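Local coordinates for protein putative ring-cleaving dioxygenase MhqO (Bacillus subtilis subsp. subtilis, PDB 3OAJ) that probably acts as an iron(II)-dependent extradiol ring-cleavage dioxygenase that may contribute to the breakdown and detoxification of aromatic compounds, at residues R33-T38 / P272-D277; V117-D120 / H126-I129; D165-L170 / I199-T204; I255-R258 / L264-I267; H276-T279 / E285-M288. One frame throughout, in Å; residues are numbered along the deposited sequence.

Interaction 1: residues R33-T38 / P272-D277; sequences RLVKQT and PGFAHD
Val35 lays its CG2 methyl over one face of the Phe274 ring, off centre toward the rim, with a CH-pi distance of 4.0 Å from CG2 to the ring centroid and 3.7 Å from CG2 to CD2. The neighbouring Lys36 faces the same ring because Val35 and Lys36 form a classic beta bulge opposite Tyr50 of strand 47-52, which sends two consecutive side chains to one side. The lysine brings CB to 3.7 Å from Phe274 CD1, then bends at chi2 (65°) and chi3 (53°) and curls past the ring toward the loop 272-277. Its ammonium NZ reaches the carbonyl oxygen of Phe274 at 2.8 Å, in the carbonyl plane, and forms a salt bridge to Asp277 OD1 at 2.7 Å. Glu278 supplies a second acidic partner to NZ, while Asp277 OD2 is held by the hydroxyl of Tyr251. Within the loop, His276 ND1 donates to Gly273 O. The Phe274 side chain lies about 9 Å from the bound zinc ion, so the contact closes the loop over the sheet near the metal site. A buried ammonium shared by two carboxylates and a carbonyl would probably remain protonated, its charge compensated locally.

Interaction 2: residues V117-D120 / H126-I129; sequences VEFD and HLEI
Leu127 O takes two donors: the backbone N of Phe119 at 3.0 Å and a water at 2.8 Å from Leu127 O that also donates to Glu118 OE1. Glu118 bends at chi2 (-73°), which folds its carboxylate back over the neighbouring strand beside that of Glu128, the two planes being 80° apart. Glu118 OE2 and Glu128 OE1 are separated by 2.6 Å. Glu128 OE2 is engaged by Ser84 and by a salt bridge to Arg111, which would offset part of the negative charge. Farther along the same face, His126 ND1 donates almost straight (173°) to Asp120 OD1 at 2.8 Å; the oxygen lies in the imidazole plane, whereas ND1 approaches OD1 from the syn side of the carboxylate, out of the carboxylate plane. On the other face, the Phe119 ring lies across the pair, with Leu127 CB over one face and Ile129 CD1 3.8 Å from Phe119 CE1. Leu99 and Trp95 of helix 92-101 extend this apolar layer. Four backbone bonds join Val117 to Ile129 and Phe119 to Leu127, the regular antiparallel register of a beta hairpin in the first vicinal oxygen chelate (VOC) region.

Interaction 3: residues D165-L170 / I199-T204; sequences DKTADL and IDLKLT
Leu201 points its CB from strand 198-202 toward helix 164-174, and its two terminal methyls make the contact. CG stands opposite the backbone N across the CA-CB bond (chi1 168°), which carries the isobutyl group straight out from the strand to the helix. There the branch splits. CD1 approaches the Thr167 methyl CG2 at 4.1 Å, the two side chains meeting at a slant. CD2 reaches the next residue, lying 3.7 Å from Ala168 N and 3.8 Å from Ala168 CB, so one leucine methyl rests on both the backbone and the small side chain of a single helical position. CD2 is also 4.2 Å from Thr167 CB. The threonine turns its methyl to the strand, while its hydroxyl OG1 is hydrogen-bonded to Ser161 and Glu259; the apolar and polar branches of one residue thus serve different neighbours. Around this small patch, Leu201 also packs on Leu159 and Val187 from the strands flanking its own, and Ala168 touches Tyr189. The contact is modest and purely van der Waals, joining one helix to one strand by a single leucine. It packs the helix of a beta-alpha-beta-beta-beta module, the building unit of VOC proteins, against the last strand of the same module.

Interaction 4: residues I255-R258 / L264-I267; sequences IYFR and LFEI. With ZN (zinc ion), chain C; SO4 (sulfate ion), chain D.
Strands 255-258 and 264-267 run antiparallel, their directions 154° apart, with paired backbone bonds joining Ile255 to Ile267 and Phe257 to Phe265. On one face Tyr256 and Glu266 lie side by side, pointing the same way toward the metal. Glu266 is fully extended, with CG anti to the backbone N (chi1 170°), and places OE1 1.8 Å from the zinc ion. Tyr256 CE1 comes to 3.4 Å from Glu266 OE1, and the hydroxyl OH of Tyr256 donates to sulfate O1 at 2.7 Å; this sulfate, probably from the crystallisation liquor, also ligates zinc through O3 and O4. Arg249 makes a further hydrogen bond to the tyrosine hydroxyl. Farther along, Leu264 CB sits over one face of the Arg258 guanidinium, 3.7 Å from NH2, while NH1 bonds the Glu262 carbonyl. The reverse face is apolar: Phe265 CB lies over the Phe257 ring, and the edge of the Phe265 ring turns to that face in an offset edge-to-face pair, CD2 to Phe257 CZ 3.7 Å. Ile255 CG1 meets Ile267 CB beside them. His11 and His218 complete the protein ligands, giving the two-histidine, one-carboxylate metal site of extradiol dioxygenases, predicted to hold iron(II).

Interaction 5: residues H276-T279 / E285-M288; sequences HDET and EKLM
Glu285 opens the second segment with its backbone N 3.4 Å from Glu278 OE2, a weak, bent hydrogen bond. Lys286 follows with a better one: its N donates to the same Glu278 OE2 at 3.2 Å, reaching the oxygen on its syn side but tilted from the carboxylate plane. Its side chain bends at chi3 and returns toward the first segment, where a water tentatively bridges NZ to Asp277 O. A second water links Lys286 O to Glu278 OE1, donating to both. The next residue to touch is Met288, whose chain folds at chi2 (-49°) and chi3 (-67°) so that SD lies 3.7 Å from Glu278 CG and the terminal CE tucks against Asp277, 3.4 Å from Asp277 O and 3.6 Å from Asp277 OD2. The thioether therefore packs along the aliphatic part of Glu278 while its methyl rests on oxygens of the aspartate. This surface contact joins two parts of the loop that follows strand 264-269 and lies along edge strand 33-39. In the buried Glu278 carboxylate, OE2 takes Lys286 N and, weakly, Glu285 N, while OE1 takes a salt bridge from Lys36, Gly284 N and a water; these donors would probably keep it ionised.

Overall arrangement
From the N terminus, strand 33-39 first enters interaction 1, whose closure waits until the loop 272-277 and encloses a loop of over 230 residues. Nested inside it come, in series, the hairpin of interaction 2, the helix-strand packing of interaction 3 and the metal-bearing hairpin of interaction 4. Interactions 2 and 3 reach one eight-stranded sheet, interactions 1 and 4 the other. Leu170 of interaction 3 packs on Phe257 and Phe265 of interaction 4, joining the two within the second VOC range. Interaction 5 starts within 272-277, sharing His276 and Asp277 with interaction 1, and ties the later loop to the edge strand 33-39 through Thr38 and Met288.

Interaction 1: residues R33-T38 / P272-D277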
# COMPACT_ATOMS: atom_id res chain seq x y z
N ARG A 33 5.24 8.81 7.72
CA ARG A 33 4.48 10.00 8.03
C ARG A 33 3.01 9.73 7.80
O ARG A 33 2.65 9.16 6.77
CB ARG A 33 4.94 11.15 7.14
CG ARG A 33 4.10 12.40 7.33
CD ARG A 33 4.57 13.58 6.52
NE ARG A 33 3.79 14.76 6.89
CZ ARG A 33 3.97 15.97 6.37
NH1 ARG A 33 4.89 16.18 5.43
NH2 ARG A 33 3.21 16.98 6.79
N LEU A 34 2.18 10.13 8.76
CA LEU A 34 0.74 10.16 8.55
C LEU A 34 0.47 11.39 7.71
O LEU A 34 0.52 12.51 8.21
CB LEU A 34 -0.02 10.23 9.89
CG LEU A 34 -1.55 10.30 9.76
CD1 LEU A 34 -2.10 9.07 9.07
CD2 LEU A 34 -2.22 10.50 11.11
N VAL A 35 0.23 11.17 6.41
CA VAL A 35 0.06 12.27 5.47
C VAL A 35 -1.38 12.71 5.31
O VAL A 35 -1.64 13.80 4.81
CB VAL A 35 0.70 11.99 4.07
CG1 VAL A 35 2.21 11.84 4.21
CG2 VAL A 35 0.08 10.77 3.40
N LYS A 36 -2.34 11.88 5.72
CA LYS A 36 -3.75 12.27 5.64
C LYS A 36 -4.60 11.46 6.61
O LYS A 36 -4.54 10.22 6.63
CB LYS A 36 -4.27 12.11 4.20
CG LYS A 36 -5.65 12.74 3.93
CD LYS A 36 -5.62 14.26 4.08
CE LYS A 36 -4.53 14.88 3.22
NZ LYS A 36 -4.54 16.38 3.31
N GLN A 37 -5.40 12.16 7.41
CA GLN A 37 -6.45 11.49 8.15
C GLN A 37 -7.76 11.99 7.61
O GLN A 37 -8.04 13.20 7.58
CB GLN A 37 -6.35 11.67 9.67
CG GLN A 37 -6.22 13.06 10.14
CD GLN A 37 -6.37 13.14 11.64
OE1 GLN A 37 -7.45 12.87 12.20
NE2 GLN A 37 -5.28 13.50 12.32
N THR A 38 -8.55 11.03 7.16
CA THR A 38 -9.86 11.34 6.63
C THR A 38 -10.79 10.21 7.03
O THR A 38 -10.48 9.48 7.98
CB THR A 38 -9.80 11.64 5.09
OG1 THR A 38 -11.07 12.09 4.62
CG2 THR A 38 -9.32 10.43 4.27
N PRO A 272 -3.86 14.77 -7.43
CA PRO A 272 -3.09 15.94 -6.97
C PRO A 272 -2.20 15.70 -5.77
O PRO A 272 -1.32 16.51 -5.49
CB PRO A 272 -4.19 16.94 -6.61
CG PRO A 272 -5.32 16.07 -6.14
CD PRO A 272 -5.28 14.88 -7.06
N GLY A 273 -2.43 14.59 -5.06
CA GLY A 273 -1.72 14.28 -3.84
C GLY A 273 -2.31 14.90 -2.59
O GLY A 273 -3.40 15.49 -2.61
N PHE A 274 -1.58 14.79 -1.48
CA PHE A 274 -2.15 15.04 -0.16
C PHE A 274 -2.03 16.46 0.36
O PHE A 274 -2.58 16.78 1.41
CB PHE A 274 -1.61 14.04 0.85
CG PHE A 274 -1.91 12.61 0.49
CD1 PHE A 274 -3.17 12.08 0.68
CD2 PHE A 274 -0.90 11.79 -0.03
CE1 PHE A 274 -3.46 10.75 0.34
CE2 PHE A 274 -1.16 10.47 -0.37
CZ PHE A 274 -2.44 9.95 -0.19
N ALA A 275 -1.32 17.30 -0.40
CA ALA A 275 -1.01 18.68 0.03
C ALA A 275 -1.93 19.76 -0.53
O ALA A 275 -1.56 20.93 -0.57
CB ALA A 275 0.43 19.01 -0.30
N HIS A 276 -3.13 19.39 -0.96
CA HIS A 276 -3.99 20.38 -1.62
C HIS A 276 -5.22 20.77 -0.82
O HIS A 276 -5.99 21.62 -1.27
CB HIS A 276 -4.39 19.91 -3.01
CG HIS A 276 -5.60 19.03 -3.01
ND1 HIS A 276 -5.53 17.68 -2.77
CD2 HIS A 276 -6.91 19.32 -3.17
CE1 HIS A 276 -6.75 17.17 -2.80
NE2 HIS A 276 -7.60 18.14 -3.05
N ASP A 277 -5.45 20.13 0.33
CA ASP A 277 -6.40 20.67 1.30
C ASP A 277 -5.75 20.95 2.66
O ASP A 277 -6.38 21.44 3.59
CB ASP A 277 -7.68 19.83 1.41
CG ASP A 277 -7.43 18.42 1.91
OD1 ASP A 277 -6.27 18.04 2.15
OD2 ASP A 277 -8.42 17.67 2.03

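Interaction 2: residues V117-D120 / H126-I129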
# COMPACT_ATOMS: atom_id res chain seq x y z
N VAL A 117 13.84 -9.21 5.27
CA VAL A 117 13.39 -9.38 6.64
C VAL A 117 11.86 -9.47 6.59
O VAL A 117 11.20 -8.54 6.10
CB VAL A 117 13.82 -8.19 7.53
CG1 VAL A 117 13.25 -8.29 8.95
CG2 VAL A 117 15.34 -8.11 7.59
N GLU A 118 11.31 -10.58 7.07
CA GLU A 118 9.87 -10.83 7.09
C GLU A 118 9.34 -10.63 8.49
O GLU A 118 9.91 -11.14 9.44
CB GLU A 118 9.56 -12.26 6.64
CG GLU A 118 10.17 -12.65 5.29
CD GLU A 118 9.46 -12.00 4.12
OE1 GLU A 118 8.21 -11.89 4.13
OE2 GLU A 118 10.18 -11.58 3.20
N PHE A 119 8.22 -9.92 8.60
CA PHE A 119 7.56 -9.71 9.89
C PHE A 119 6.10 -9.33 9.67
O PHE A 119 5.72 -8.93 8.56
CB PHE A 119 8.28 -8.62 10.70
CG PHE A 119 8.39 -7.29 9.98
CD1 PHE A 119 9.32 -7.10 8.95
CD2 PHE A 119 7.57 -6.22 10.34
CE1 PHE A 119 9.44 -5.87 8.29
CE2 PHE A 119 7.68 -4.99 9.69
CZ PHE A 119 8.62 -4.81 8.66
N ASP A 120 5.29 -9.46 10.72
CA ASP A 120 3.90 -9.03 10.65
C ASP A 120 3.69 -7.72 11.38
O ASP A 120 4.40 -7.40 12.34
CB ASP A 120 2.97 -10.09 11.28
CG ASP A 120 2.78 -11.32 10.41
OD1 ASP A 120 3.27 -11.35 9.26
OD2 ASP A 120 2.09 -12.26 10.88
N HIS A 126 1.23 -9.24 6.46
CA HIS A 126 2.61 -9.68 6.20
C HIS A 126 3.41 -8.58 5.53
O HIS A 126 3.01 -8.07 4.46
CB HIS A 126 2.68 -10.91 5.29
CG HIS A 126 1.95 -12.13 5.79
ND1 HIS A 126 1.95 -12.52 7.11
CD2 HIS A 126 1.26 -13.07 5.11
CE1 HIS A 126 1.27 -13.65 7.23
NE2 HIS A 126 0.84 -14.00 6.03
N LEU A 127 4.55 -8.22 6.13
CA LEU A 127 5.42 -7.17 5.61
C LEU A 127 6.81 -7.72 5.39
O LEU A 127 7.20 -8.74 6.00
CB LEU A 127 5.49 -6.02 6.62
CG LEU A 127 4.33 -5.01 6.71
CD1 LEU A 127 3.01 -5.65 7.11
CD2 LEU A 127 4.72 -3.87 7.67
N GLU A 128 7.60 -7.03 4.58
CA GLU A 128 9.01 -7.38 4.45
C GLU A 128 9.80 -6.13 4.14
O GLU A 128 9.25 -5.15 3.61
CB GLU A 128 9.25 -8.47 3.39
CG GLU A 128 8.87 -8.04 1.99
CD GLU A 128 8.99 -9.12 0.92
OE1 GLU A 128 9.15 -10.33 1.22
OE2 GLU A 128 8.90 -8.71 -0.26
N ILE A 129 11.08 -6.16 4.49
CA ILE A 129 12.02 -5.08 4.17
C ILE A 129 13.16 -5.63 3.34
O ILE A 129 13.67 -6.71 3.64
CB ILE A 129 12.52 -4.38 5.48
CG1 ILE A 129 11.44 -3.46 6.03
CG2 ILE A 129 13.79 -3.57 5.24
CD1 ILE A 129 11.70 -2.99 7.47
O HOH W 1 6.03 -11.27 5.82

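Interaction 3: residues D165-L170 / I199-T204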
# COMPACT_ATOMS: atom_id res chain seq x y z
N ASP A 165 -1.66 -17.86 -13.93
CA ASP A 165 -1.39 -17.69 -15.36
C ASP A 165 -2.09 -16.45 -15.92
O ASP A 165 -1.51 -15.70 -16.72
CB ASP A 165 -1.79 -18.94 -16.17
CG ASP A 165 -0.92 -20.16 -15.87
OD1 ASP A 165 0.19 -20.02 -15.31
OD2 ASP A 165 -1.35 -21.29 -16.19
N LYS A 166 -3.31 -16.22 -15.47
CA LYS A 166 -4.10 -15.07 -15.92
C LYS A 166 -3.56 -13.77 -15.34
O LYS A 166 -3.47 -12.78 -16.05
CB LYS A 166 -5.59 -15.25 -15.58
CG LYS A 166 -6.24 -16.45 -16.27
CD LYS A 166 -7.60 -16.07 -16.83
CE LYS A 166 -8.22 -17.22 -17.64
NZ LYS A 166 -9.19 -18.00 -16.84
N THR A 167 -3.21 -13.77 -14.05
CA THR A 167 -2.58 -12.60 -13.43
C THR A 167 -1.26 -12.23 -14.11
O THR A 167 -1.01 -11.05 -14.36
CB THR A 167 -2.41 -12.77 -11.91
OG1 THR A 167 -3.66 -13.21 -11.35
CG2 THR A 167 -1.96 -11.47 -11.25
N ALA A 168 -0.45 -13.24 -14.44
CA ALA A 168 0.83 -12.99 -15.12
C ALA A 168 0.61 -12.33 -16.47
O ALA A 168 1.32 -11.39 -16.83
CB ALA A 168 1.63 -14.28 -15.28
N ASP A 169 -0.36 -12.85 -17.21
CA ASP A 169 -0.69 -12.36 -18.55
C ASP A 169 -1.11 -10.89 -18.44
O ASP A 169 -0.64 -10.03 -19.19
CB ASP A 169 -1.81 -13.24 -19.12
CG ASP A 169 -2.12 -12.97 -20.58
OD1 ASP A 169 -1.25 -12.49 -21.33
OD2 ASP A 169 -3.27 -13.27 -20.99
N LEU A 170 -1.96 -10.58 -17.45
CA LEU A 170 -2.36 -9.20 -17.18
C LEU A 170 -1.17 -8.29 -16.86
O LEU A 170 -1.01 -7.21 -17.44
CB LEU A 170 -3.37 -9.18 -16.04
CG LEU A 170 -3.76 -7.83 -15.45
CD1 LEU A 170 -4.41 -6.89 -16.48
CD2 LEU A 170 -4.70 -8.05 -14.27
N ILE A 199 7.28 -6.74 -8.50
CA ILE A 199 6.04 -7.47 -8.24
C ILE A 199 6.24 -8.98 -8.38
O ILE A 199 6.49 -9.46 -9.47
CB ILE A 199 4.91 -6.96 -9.18
CG1 ILE A 199 4.82 -5.42 -9.20
CG2 ILE A 199 3.58 -7.63 -8.82
CD1 ILE A 199 4.60 -4.75 -7.81
N ASP A 200 6.15 -9.70 -7.27
CA ASP A 200 6.29 -11.14 -7.25
C ASP A 200 4.91 -11.76 -7.23
O ASP A 200 4.00 -11.24 -6.58
CB ASP A 200 7.09 -11.59 -6.02
CG ASP A 200 8.55 -11.16 -6.10
OD1 ASP A 200 9.13 -11.33 -7.20
OD2 ASP A 200 9.09 -10.63 -5.11
N LEU A 201 4.77 -12.82 -8.02
CA LEU A 201 3.51 -13.55 -8.12
C LEU A 201 3.80 -14.99 -7.75
O LEU A 201 4.65 -15.65 -8.36
CB LEU A 201 2.95 -13.43 -9.55
CG LEU A 201 1.78 -14.32 -9.97
CD1 LEU A 201 0.51 -14.03 -9.16
CD2 LEU A 201 1.50 -14.14 -11.45
N LYS A 202 3.08 -15.49 -6.74
CA LYS A 202 3.19 -16.87 -6.32
C LYS A 202 2.53 -17.76 -7.36
O LYS A 202 1.43 -17.48 -7.85
CB LYS A 202 2.57 -17.06 -4.93
CG LYS A 202 2.91 -18.41 -4.30
CD LYS A 202 2.58 -18.41 -2.81
CE LYS A 202 2.73 -19.81 -2.20
NZ LYS A 202 4.11 -20.36 -2.24
N LEU A 203 3.21 -18.84 -7.72
CA LEU A 203 2.77 -19.65 -8.85
C LEU A 203 1.85 -20.79 -8.47
O LEU A 203 1.19 -21.37 -9.34
CB LEU A 203 3.96 -20.12 -9.68
CG LEU A 203 4.54 -18.97 -10.51
CD1 LEU A 203 5.89 -19.34 -11.06
CD2 LEU A 203 3.60 -18.54 -11.63
N THR A 204 1.82 -21.13 -7.19
CA THR A 204 0.92 -22.18 -6.72
C THR A 204 -0.12 -21.61 -5.75
O THR A 204 0.24 -21.06 -4.70
CB THR A 204 1.68 -23.38 -6.09
OG1 THR A 204 2.39 -22.96 -4.92
CG2 THR A 204 2.65 -24.00 -7.09

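Interaction 4: residues I255-R258 / L264-I267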
# COMPACT_ATOMS: atom_id res chain seq x y z
N ILE A 255 -10.12 4.25 -10.42
CA ILE A 255 -10.97 3.23 -11.03
C ILE A 255 -10.55 1.88 -10.47
O ILE A 255 -9.38 1.69 -10.11
CB ILE A 255 -10.90 3.21 -12.58
CG1 ILE A 255 -9.46 2.98 -13.07
CG2 ILE A 255 -11.45 4.52 -13.14
CD1 ILE A 255 -9.33 2.88 -14.60
N TYR A 256 -11.51 0.97 -10.39
CA TYR A 256 -11.27 -0.37 -9.81
C TYR A 256 -11.70 -1.48 -10.77
O TYR A 256 -12.70 -1.36 -11.48
CB TYR A 256 -12.06 -0.54 -8.50
CG TYR A 256 -11.82 0.55 -7.46
CD1 TYR A 256 -10.87 0.39 -6.45
CD2 TYR A 256 -12.53 1.76 -7.51
CE1 TYR A 256 -10.64 1.40 -5.50
CE2 TYR A 256 -12.32 2.77 -6.58
CZ TYR A 256 -11.37 2.59 -5.58
OH TYR A 256 -11.16 3.59 -4.65
N PHE A 257 -10.95 -2.58 -10.74
CA PHE A 257 -11.35 -3.78 -11.47
C PHE A 257 -10.81 -5.01 -10.77
O PHE A 257 -9.64 -5.02 -10.34
CB PHE A 257 -10.91 -3.74 -12.94
CG PHE A 257 -9.42 -3.75 -13.17
CD1 PHE A 257 -8.65 -2.60 -13.01
CD2 PHE A 257 -8.78 -4.92 -13.64
CE1 PHE A 257 -7.27 -2.61 -13.26
CE2 PHE A 257 -7.40 -4.93 -13.90
CZ PHE A 257 -6.65 -3.78 -13.72
N ARG A 258 -11.67 -6.02 -10.62
CA ARG A 258 -11.21 -7.29 -10.07
C ARG A 258 -10.61 -8.12 -11.17
O ARG A 258 -11.22 -8.32 -12.23
CB ARG A 258 -12.35 -8.05 -9.38
CG ARG A 258 -11.78 -9.14 -8.47
CD ARG A 258 -12.75 -9.59 -7.43
NE ARG A 258 -13.13 -8.54 -6.49
CZ ARG A 258 -12.55 -8.30 -5.32
NH1 ARG A 258 -11.49 -9.01 -4.92
NH2 ARG A 258 -13.04 -7.34 -4.54
N LEU A 264 -8.37 -7.56 -6.16
CA LEU A 264 -8.93 -6.27 -6.54
C LEU A 264 -7.80 -5.30 -6.89
O LEU A 264 -6.95 -5.00 -6.04
CB LEU A 264 -9.83 -5.73 -5.43
CG LEU A 264 -10.52 -4.39 -5.75
CD1 LEU A 264 -11.38 -4.51 -7.01
CD2 LEU A 264 -11.36 -3.91 -4.56
N PHE A 265 -7.81 -4.83 -8.14
CA PHE A 265 -6.82 -3.86 -8.60
C PHE A 265 -7.48 -2.48 -8.72
O PHE A 265 -8.71 -2.36 -8.88
CB PHE A 265 -6.33 -4.25 -10.00
CG PHE A 265 -5.17 -5.25 -10.02
CD1 PHE A 265 -4.82 -6.01 -8.90
CD2 PHE A 265 -4.45 -5.44 -11.20
CE1 PHE A 265 -3.78 -6.92 -8.95
CE2 PHE A 265 -3.38 -6.35 -11.26
CZ PHE A 265 -3.05 -7.10 -10.13
N GLU A 266 -6.65 -1.45 -8.69
CA GLU A 266 -7.13 -0.09 -8.85
C GLU A 266 -6.12 0.63 -9.72
O GLU A 266 -4.94 0.28 -9.71
CB GLU A 266 -7.22 0.57 -7.46
CG GLU A 266 -7.47 2.10 -7.47
CD GLU A 266 -7.47 2.70 -6.08
OE1 GLU A 266 -7.27 1.96 -5.09
OE2 GLU A 266 -7.65 3.93 -5.98
N ILE A 267 -6.58 1.58 -10.53
CA ILE A 267 -5.68 2.55 -11.15
C ILE A 267 -5.99 3.90 -10.50
O ILE A 267 -7.14 4.34 -10.53
CB ILE A 267 -5.85 2.65 -12.69
CG1 ILE A 267 -5.84 1.26 -13.36
CG2 ILE A 267 -4.82 3.66 -13.30
CD1 ILE A 267 -4.57 0.48 -13.22
ZN ZN C . -7.21 2.53 -3.40
S SO4 D . -8.85 3.74 -1.97
O1 SO4 D . -9.96 2.85 -2.29
O2 SO4 D . -9.23 4.83 -1.10
O3 SO4 D . -7.73 3.01 -1.36
O4 SO4 D . -8.42 4.35 -3.23

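Interaction 5: residues H276-T279 / E285-M288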
# COMPACT_ATOMS: atom_id res chain seq x y z
N HIS A 276 -3.13 19.39 -0.96
CA HIS A 276 -3.99 20.38 -1.62
C HIS A 276 -5.22 20.77 -0.82
O HIS A 276 -5.99 21.62 -1.27
CB HIS A 276 -4.39 19.91 -3.01
CG HIS A 276 -5.60 19.03 -3.01
ND1 HIS A 276 -5.53 17.68 -2.77
CD2 HIS A 276 -6.91 19.32 -3.17
CE1 HIS A 276 -6.75 17.17 -2.80
NE2 HIS A 276 -7.60 18.14 -3.05
N ASP A 277 -5.45 20.13 0.33
CA ASP A 277 -6.40 20.67 1.30
C ASP A 277 -5.75 20.95 2.66
O ASP A 277 -6.38 21.44 3.59
CB ASP A 277 -7.68 19.83 1.41
CG ASP A 277 -7.43 18.42 1.91
OD1 ASP A 277 -6.27 18.04 2.15
OD2 ASP A 277 -8.42 17.67 2.03
N GLU A 278 -4.45 20.62 2.75
CA GLU A 278 -3.57 21.03 3.83
C GLU A 278 -2.23 21.36 3.19
O GLU A 278 -1.90 20.84 2.12
CB GLU A 278 -3.35 19.89 4.83
CG GLU A 278 -4.58 19.43 5.58
CD GLU A 278 -4.29 18.25 6.49
OE1 GLU A 278 -4.19 17.11 5.97
OE2 GLU A 278 -4.17 18.45 7.71
N THR A 279 -1.43 22.18 3.85
CA THR A 279 -0.08 22.46 3.37
C THR A 279 0.79 21.21 3.48
O THR A 279 0.49 20.31 4.28
CB THR A 279 0.59 23.60 4.15
OG1 THR A 279 0.75 23.22 5.53
CG2 THR A 279 -0.25 24.89 4.06
N GLU A 285 -2.44 16.43 9.88
CA GLU A 285 -2.66 16.96 11.24
C GLU A 285 -4.12 17.14 11.62
O GLU A 285 -4.47 17.05 12.80
CB GLU A 285 -1.89 18.27 11.44
CG GLU A 285 -0.40 18.04 11.66
CD GLU A 285 0.42 19.32 11.63
OE1 GLU A 285 -0.16 20.42 11.71
OE2 GLU A 285 1.66 19.20 11.54
N LYS A 286 -4.96 17.38 10.63
CA LYS A 286 -6.38 17.63 10.87
C LYS A 286 -7.26 16.59 10.18
O LYS A 286 -6.89 16.04 9.14
CB LYS A 286 -6.78 19.01 10.37
CG LYS A 286 -6.17 20.17 11.15
CD LYS A 286 -6.65 21.49 10.59
CE LYS A 286 -6.11 21.69 9.18
NZ LYS A 286 -6.97 22.56 8.34
N LEU A 287 -8.42 16.32 10.76
CA LEU A 287 -9.39 15.45 10.11
C LEU A 287 -10.00 16.15 8.90
O LEU A 287 -10.77 17.11 9.04
CB LEU A 287 -10.49 14.99 11.08
CG LEU A 287 -11.53 14.04 10.46
CD1 LEU A 287 -10.98 12.63 10.21
CD2 LEU A 287 -12.82 14.00 11.27
N MET A 288 -9.64 15.67 7.71
CA MET A 288 -10.19 16.21 6.48
C MET A 288 -11.39 15.38 6.06
O MET A 288 -11.39 14.16 6.21
CB MET A 288 -9.13 16.21 5.38
CG MET A 288 -7.81 16.86 5.79
SD MET A 288 -7.99 18.49 6.56
CE MET A 288 -8.59 19.41 5.15
O HOH W 2 -6.83 22.60 5.83
O HOH W 3 -4.97 15.07 7.50